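Local coordinates for putative molybdenum carrier protein (Syntrophus aciditrophicus SB, PDB 3IMK) that is of uncertain function but, as a putative molybdenum carrier of the circularly permuted YpsA branch of the SLOG superfamily, probably binds a small ligand, at residues A19-L24 with R42-G47; T77-H82 with G87-T92. One frame throughout, in Å; residues are numbered along the deposited sequence.

Contact 1: residues A19-L24 with R42-G47; sequences ADRAAL and RLAEGG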
loop_
_atom_site.group_PDB
_atom_site.type_symbol
_atom_site.label_atom_id
_atom_site.label_comp_id
_atom_site.label_asym_id
_atom_site.label_seq_id
_atom_site.Cartn_x
_atom_site.Cartn_y
_atom_site.Cartn_z
ATOM N N ALA A 19 -5.187 -3.489 -4.275
ATOM C CA ALA A 19 -4.720 -2.447 -3.373
ATOM C C ALA A 19 -3.502 -1.685 -3.912
ATOM O O ALA A 19 -3.460 -0.447 -3.848
ATOM C CB ALA A 19 -4.362 -3.059 -1.971
ATOM N N ASP A 20 -2.496 -2.413 -4.418
ATOM C CA ASP A 20 -1.272 -1.732 -4.887
ATOM C C ASP A 20 -1.625 -0.684 -5.971
ATOM O O ASP A 20 -1.018 0.413 -6.039
ATOM C CB ASP A 20 -0.292 -2.715 -5.529
ATOM C CG ASP A 20 0.513 -3.574 -4.580
ATOM O OD1 ASP A 20 0.383 -3.484 -3.355
ATOM O OD2 ASP A 20 1.316 -4.363 -5.156
ATOM N N ARG A 21 -2.464 -1.082 -6.920
ATOM C CA ARG A 21 -2.778 -0.251 -8.085
ATOM C C ARG A 21 -3.607 0.965 -7.676
ATOM O O ARG A 21 -3.343 2.114 -8.118
ATOM C CB ARG A 21 -3.459 -1.086 -9.166
ATOM C CG ARG A 21 -3.395 -0.429 -10.565
ATOM C CD ARG A 21 -1.959 -0.461 -11.174
ATOM N NE ARG A 21 -1.403 -1.803 -11.364
ATOM C CZ ARG A 21 -1.666 -2.597 -12.395
ATOM N NH1 ARG A 21 -2.468 -2.194 -13.365
ATOM N NH2 ARG A 21 -1.121 -3.808 -12.467
ATOM N N ALA A 22 -4.551 0.758 -6.741
ATOM C CA ALA A 22 -5.288 1.870 -6.195
ATOM C C ALA A 22 -4.366 2.865 -5.506
ATOM O O ALA A 22 -4.567 4.099 -5.598
ATOM C CB ALA A 22 -6.399 1.399 -5.213
ATOM N N ALA A 23 -3.390 2.377 -4.759
ATOM C CA ALA A 23 -2.476 3.315 -4.147
ATOM C C ALA A 23 -1.800 4.247 -5.131
ATOM O O ALA A 23 -1.685 5.467 -4.900
ATOM C CB ALA A 23 -1.415 2.521 -3.320
ATOM N N LEU A 24 -1.324 3.678 -6.246
ATOM C CA LEU A 24 -0.637 4.468 -7.256
ATOM C C LEU A 24 -1.597 5.437 -7.971
ATOM O O LEU A 24 -1.267 6.589 -8.195
ATOM C CB LEU A 24 0.058 3.549 -8.278
ATOM C CG LEU A 24 1.093 2.579 -7.695
ATOM C CD1 LEU A 24 1.715 1.690 -8.826
ATOM C CD2 LEU A 24 2.211 3.297 -6.913
ATOM N N ARG A 42 8.172 -6.247 -14.814
ATOM C CA ARG A 42 6.971 -5.548 -14.375
ATOM C C ARG A 42 5.761 -6.496 -14.262
ATOM O O ARG A 42 4.614 -6.132 -14.557
ATOM C CB ARG A 42 6.636 -4.325 -15.265
ATOM C CG ARG A 42 7.774 -3.423 -15.590
ATOM C CD ARG A 42 7.349 -2.407 -16.643
ATOM N NE ARG A 42 6.308 -1.483 -16.202
ATOM C CZ ARG A 42 6.559 -0.333 -15.577
ATOM N NH1 ARG A 42 7.784 -0.001 -15.207
ATOM N NH2 ARG A 42 5.568 0.480 -15.277
ATOM N N LEU A 43 6.008 -7.709 -13.804
ATOM C CA LEU A 43 4.945 -8.702 -13.791
ATOM C C LEU A 43 3.847 -8.384 -12.787
ATOM O O LEU A 43 4.128 -7.908 -11.662
ATOM C CB LEU A 43 5.478 -10.108 -13.540
ATOM C CG LEU A 43 6.596 -10.532 -14.469
ATOM C CD1 LEU A 43 7.071 -11.992 -14.104
ATOM C CD2 LEU A 43 6.209 -10.467 -15.947
ATOM N N ALA A 44 2.605 -8.710 -13.173
ATOM C CA ALA A 44 1.440 -8.520 -12.322
ATOM C C ALA A 44 0.307 -9.380 -12.876
ATOM O O ALA A 44 0.328 -9.812 -14.036
ATOM C CB ALA A 44 1.036 -7.040 -12.276
ATOM N N GLU A 45 -0.690 -9.614 -12.050
ATOM C CA GLU A 45 -1.951 -10.154 -12.541
ATOM C C GLU A 45 -2.516 -9.195 -13.586
ATOM O O GLU A 45 -2.466 -7.969 -13.382
ATOM C CB GLU A 45 -2.932 -10.264 -11.390
ATOM C CG GLU A 45 -4.294 -10.736 -11.806
ATOM C CD GLU A 45 -5.250 -10.798 -10.633
ATOM O OE1 GLU A 45 -5.655 -9.737 -10.143
ATOM O OE2 GLU A 45 -5.608 -11.926 -10.241
ATOM N N GLY A 46 -2.992 -9.732 -14.711
ATOM C CA GLY A 46 -3.515 -8.847 -15.778
ATOM C C GLY A 46 -2.481 -8.240 -16.708
ATOM O O GLY A 46 -2.844 -7.460 -17.610
ATOM N N GLY A 47 -1.219 -8.625 -16.600
ATOM C CA GLY A 47 -0.168 -8.260 -17.516
ATOM C C GLY A 47 0.787 -7.203 -17.007
ATOM O O GLY A 47 0.639 -6.683 -15.904
HETATM O O HOH W 1 -1.546 -5.729 -14.476
#
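A type II beta turn from Ala44 to Gly47, in the loop that follows strand 34-38, faces the first turns of helix 19-29, and Arg21 reaches across to Ala44 and Glu45. Direct contact is slight: Arg21 NH2 lies 3.9 Å from Ala44 CB, and the methyl group sits at the edge of the guanidinium, near its plane. The stronger link runs through one water, also at that edge and in plane. This water accepts from Arg21 NH2 at 2.8 Å and donates to two carbonyls of the turn, Glu45 O at 2.7 Å and Gly47 O at 2.8 Å, tying the side chain to both. Arg21 starts with CG anti to the backbone N (chi1 -161°) and then bends at chi2 and chi3, which brings NH2 to the turn. NH2 also donates to Gly15 O, in the loop leading into the helix, which helps fix the rotation of the guanidinium. The turn is closed by Gly47 N to Ala44 O at 3.2 Å, and Gly46 takes its positive-phi corner, where a CB would be jammed against the preceding carbonyl O. Glu45 points its carboxylate to other partners, a salt bridge with Arg138 and hydrogen bonds with Thr17 and Gly140. A bound buffer molecule, MES, lies about 4 Å from the Arg21 side chain and may mark a pocket. The setting is consistent with a Rossmann-like fold, where a glycine-rich loop and the start of the following helix often line a ligand site.

Contact 2: residues T77-H82 with G87-T92; sequences TLIISH and GGSALT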
loop_
_atom_site.group_PDB
_atom_site.type_symbol
_atom_site.label_atom_id
_atom_site.label_comp_id
_atom_site.label_asym_id
_atom_site.label_seq_id
_atom_site.Cartn_x
_atom_site.Cartn_y
_atom_site.Cartn_z
ATOM N N THR A 77 4.196 0.547 6.512
ATOM C CA THR A 77 3.336 -0.192 5.591
ATOM C C THR A 77 1.896 -0.257 6.108
ATOM O O THR A 77 1.629 -0.701 7.238
ATOM C CB THR A 77 3.901 -1.623 5.359
ATOM O OG1 THR A 77 5.184 -1.562 4.707
ATOM C CG2 THR A 77 2.979 -2.451 4.487
ATOM N N LEU A 78 0.999 0.200 5.248
ATOM C CA LEU A 78 -0.432 0.143 5.466
ATOM C C LEU A 78 -0.938 -1.045 4.637
ATOM O O LEU A 78 -0.702 -1.056 3.426
ATOM C CB LEU A 78 -1.105 1.426 4.990
ATOM C CG LEU A 78 -2.638 1.444 4.915
ATOM C CD1 LEU A 78 -3.267 1.213 6.313
ATOM C CD2 LEU A 78 -3.108 2.789 4.358
ATOM N N ILE A 79 -1.623 -2.017 5.256
ATOM C CA ILE A 79 -2.159 -3.204 4.563
ATOM C C ILE A 79 -3.694 -3.100 4.634
ATOM O O ILE A 79 -4.245 -2.975 5.710
ATOM C CB ILE A 79 -1.690 -4.557 5.168
ATOM C CG1 ILE A 79 -0.156 -4.554 5.350
ATOM C CG2 ILE A 79 -2.139 -5.682 4.235
ATOM C CD1 ILE A 79 0.429 -5.780 6.055
ATOM N N ILE A 80 -4.358 -3.127 3.491
ATOM C CA ILE A 80 -5.804 -2.994 3.411
ATOM C C ILE A 80 -6.397 -4.310 2.875
ATOM O O ILE A 80 -5.971 -4.788 1.837
ATOM C CB ILE A 80 -6.177 -1.810 2.488
ATOM C CG1 ILE A 80 -5.430 -0.537 2.894
ATOM C CG2 ILE A 80 -7.713 -1.615 2.516
ATOM C CD1 ILE A 80 -5.447 0.593 1.827
ATOM N N SER A 81 -7.429 -4.844 3.542
ATOM C CA SER A 81 -8.094 -6.062 3.126
ATOM C C SER A 81 -9.551 -6.050 3.530
ATOM O O SER A 81 -10.004 -5.172 4.279
ATOM C CB SER A 81 -7.448 -7.280 3.785
ATOM O OG SER A 81 -7.756 -7.358 5.152
ATOM N N HIS A 82 -10.245 -7.066 3.045
ATOM C CA HIS A 82 -11.516 -7.529 3.611
ATOM C C HIS A 82 -11.287 -8.894 4.185
ATOM O O HIS A 82 -11.072 -9.850 3.431
ATOM C CB HIS A 82 -12.643 -7.554 2.570
ATOM C CG HIS A 82 -12.986 -6.209 2.005
ATOM N ND1 HIS A 82 -12.647 -5.847 0.718
ATOM C CD2 HIS A 82 -13.638 -5.146 2.541
ATOM C CE1 HIS A 82 -13.096 -4.625 0.483
ATOM N NE2 HIS A 82 -13.683 -4.164 1.579
ATOM N N GLY A 87 -1.784 -15.100 2.083
ATOM C CA GLY A 87 -0.968 -14.935 0.910
ATOM C C GLY A 87 0.006 -13.763 1.015
ATOM O O GLY A 87 0.619 -13.573 2.081
ATOM N N GLY A 88 0.170 -13.027 -0.077
ATOM C CA GLY A 88 1.154 -11.954 -0.147
ATOM C C GLY A 88 0.947 -10.874 0.906
ATOM O O GLY A 88 1.911 -10.279 1.374
ATOM N N SER A 89 -0.320 -10.593 1.224
ATOM C CA SER A 89 -0.625 -9.580 2.233
ATOM C C SER A 89 -0.167 -10.027 3.620
ATOM O O SER A 89 0.334 -9.223 4.387
ATOM C CB SER A 89 -2.114 -9.229 2.229
ATOM O OG SER A 89 -2.506 -8.665 0.982
ATOM N N ALA A 90 -0.362 -11.314 3.948
ATOM C CA ALA A 90 0.120 -11.841 5.222
ATOM C C ALA A 90 1.660 -11.806 5.278
ATOM O O ALA A 90 2.236 -11.542 6.332
ATOM C CB ALA A 90 -0.402 -13.260 5.468
ATOM N N LEU A 91 2.295 -12.098 4.146
ATOM C CA LEU A 91 3.773 -12.060 4.032
ATOM C C LEU A 91 4.258 -10.634 4.246
ATOM O O LEU A 91 5.278 -10.413 4.895
ATOM C CB LEU A 91 4.216 -12.522 2.653
ATOM C CG LEU A 91 5.725 -12.667 2.457
ATOM C CD1 LEU A 91 6.345 -13.667 3.445
ATOM C CD2 LEU A 91 6.018 -13.021 0.984
ATOM N N THR A 92 3.534 -9.666 3.682
ATOM C CA THR A 92 3.892 -8.245 3.882
ATOM C C THR A 92 3.997 -7.943 5.374
ATOM O O THR A 92 4.930 -7.322 5.825
ATOM C CB THR A 92 2.866 -7.310 3.196
ATOM O OG1 THR A 92 2.801 -7.596 1.806
ATOM C CG2 THR A 92 3.170 -5.842 3.430
#
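Ser89 and Thr92 on the first turns of helix 87-98 rest against Ile79 and Thr77 of strand 76-81; the axes of segments 87-92 and 77-81 run roughly antiparallel (151°), 9.5 Å apart at closest. Gly87 has positive phi, which favours glycine, and its O receives Leu91 N. Gly88 O is gripped twice, by Thr92 N at 2.9 Å and Thr92 OG1 at 2.9 Å, the two donors arriving from opposite faces of the carbonyl plane. Ser89 packs its CB on Ile79 CG2 at 4.1 Å, while the end of the isoleucine, CD1, comes within 3.8 Å of Ser89 O. Ala90 and Leu91 turn away from the strand, Leu91 meeting Ser64 of helix 63-72. Thr92 closes the interface with its methyl. Its OG1 stands beside the backbone N (chi1 -58°), turned back to Gly88, and this leaves CG2 for the strand. There CG2 meets Thr77 CG2 at 3.6 Å and Ile79 CD1 at 3.8 Å, the isoleucine and threonine side chains passing in opposite directions. The hydroxyl of Thr77 is hydrogen-bonded to Asn133 of strand 131-135. An alanine in place of Thr92 would probably open a gap beside the Thr77 methyl and Ile79 CD1 and leave Gly88 O with the backbone bond alone from this residue. Small residues on the helix over beta-branched ones on the strand join the first two elements of the beta-alpha-beta crossover that continues into strand 103-107, the repeating unit of a Rossmann-like parallel sheet.

Contact 1 precedes contact 2 along the chain, and their centres lie 14 Å apart; the nearest atoms come within about 4 Å without touching. The region after strand 131-135 connects them. Pro137 is bonded through its backbone to Ala19 and touched by Ser89, while the neighbouring Arg138 pairs with Glu45. The surface contact 1 is water-mediated, whereas contact 2 is a buried apolar interface. Small molecules lie near both: besides the MES by Arg21, a glycerol is bonded to Asp20 and a glycerol lies about 4 Å from Thr92. These probably come from the crystallisation liquor, though such molecules often mark pockets. The bound polyether PG6 sits among residues outside both contacts, Trp37, Met58, Pro59, Lys69, Leu72 and Asp73.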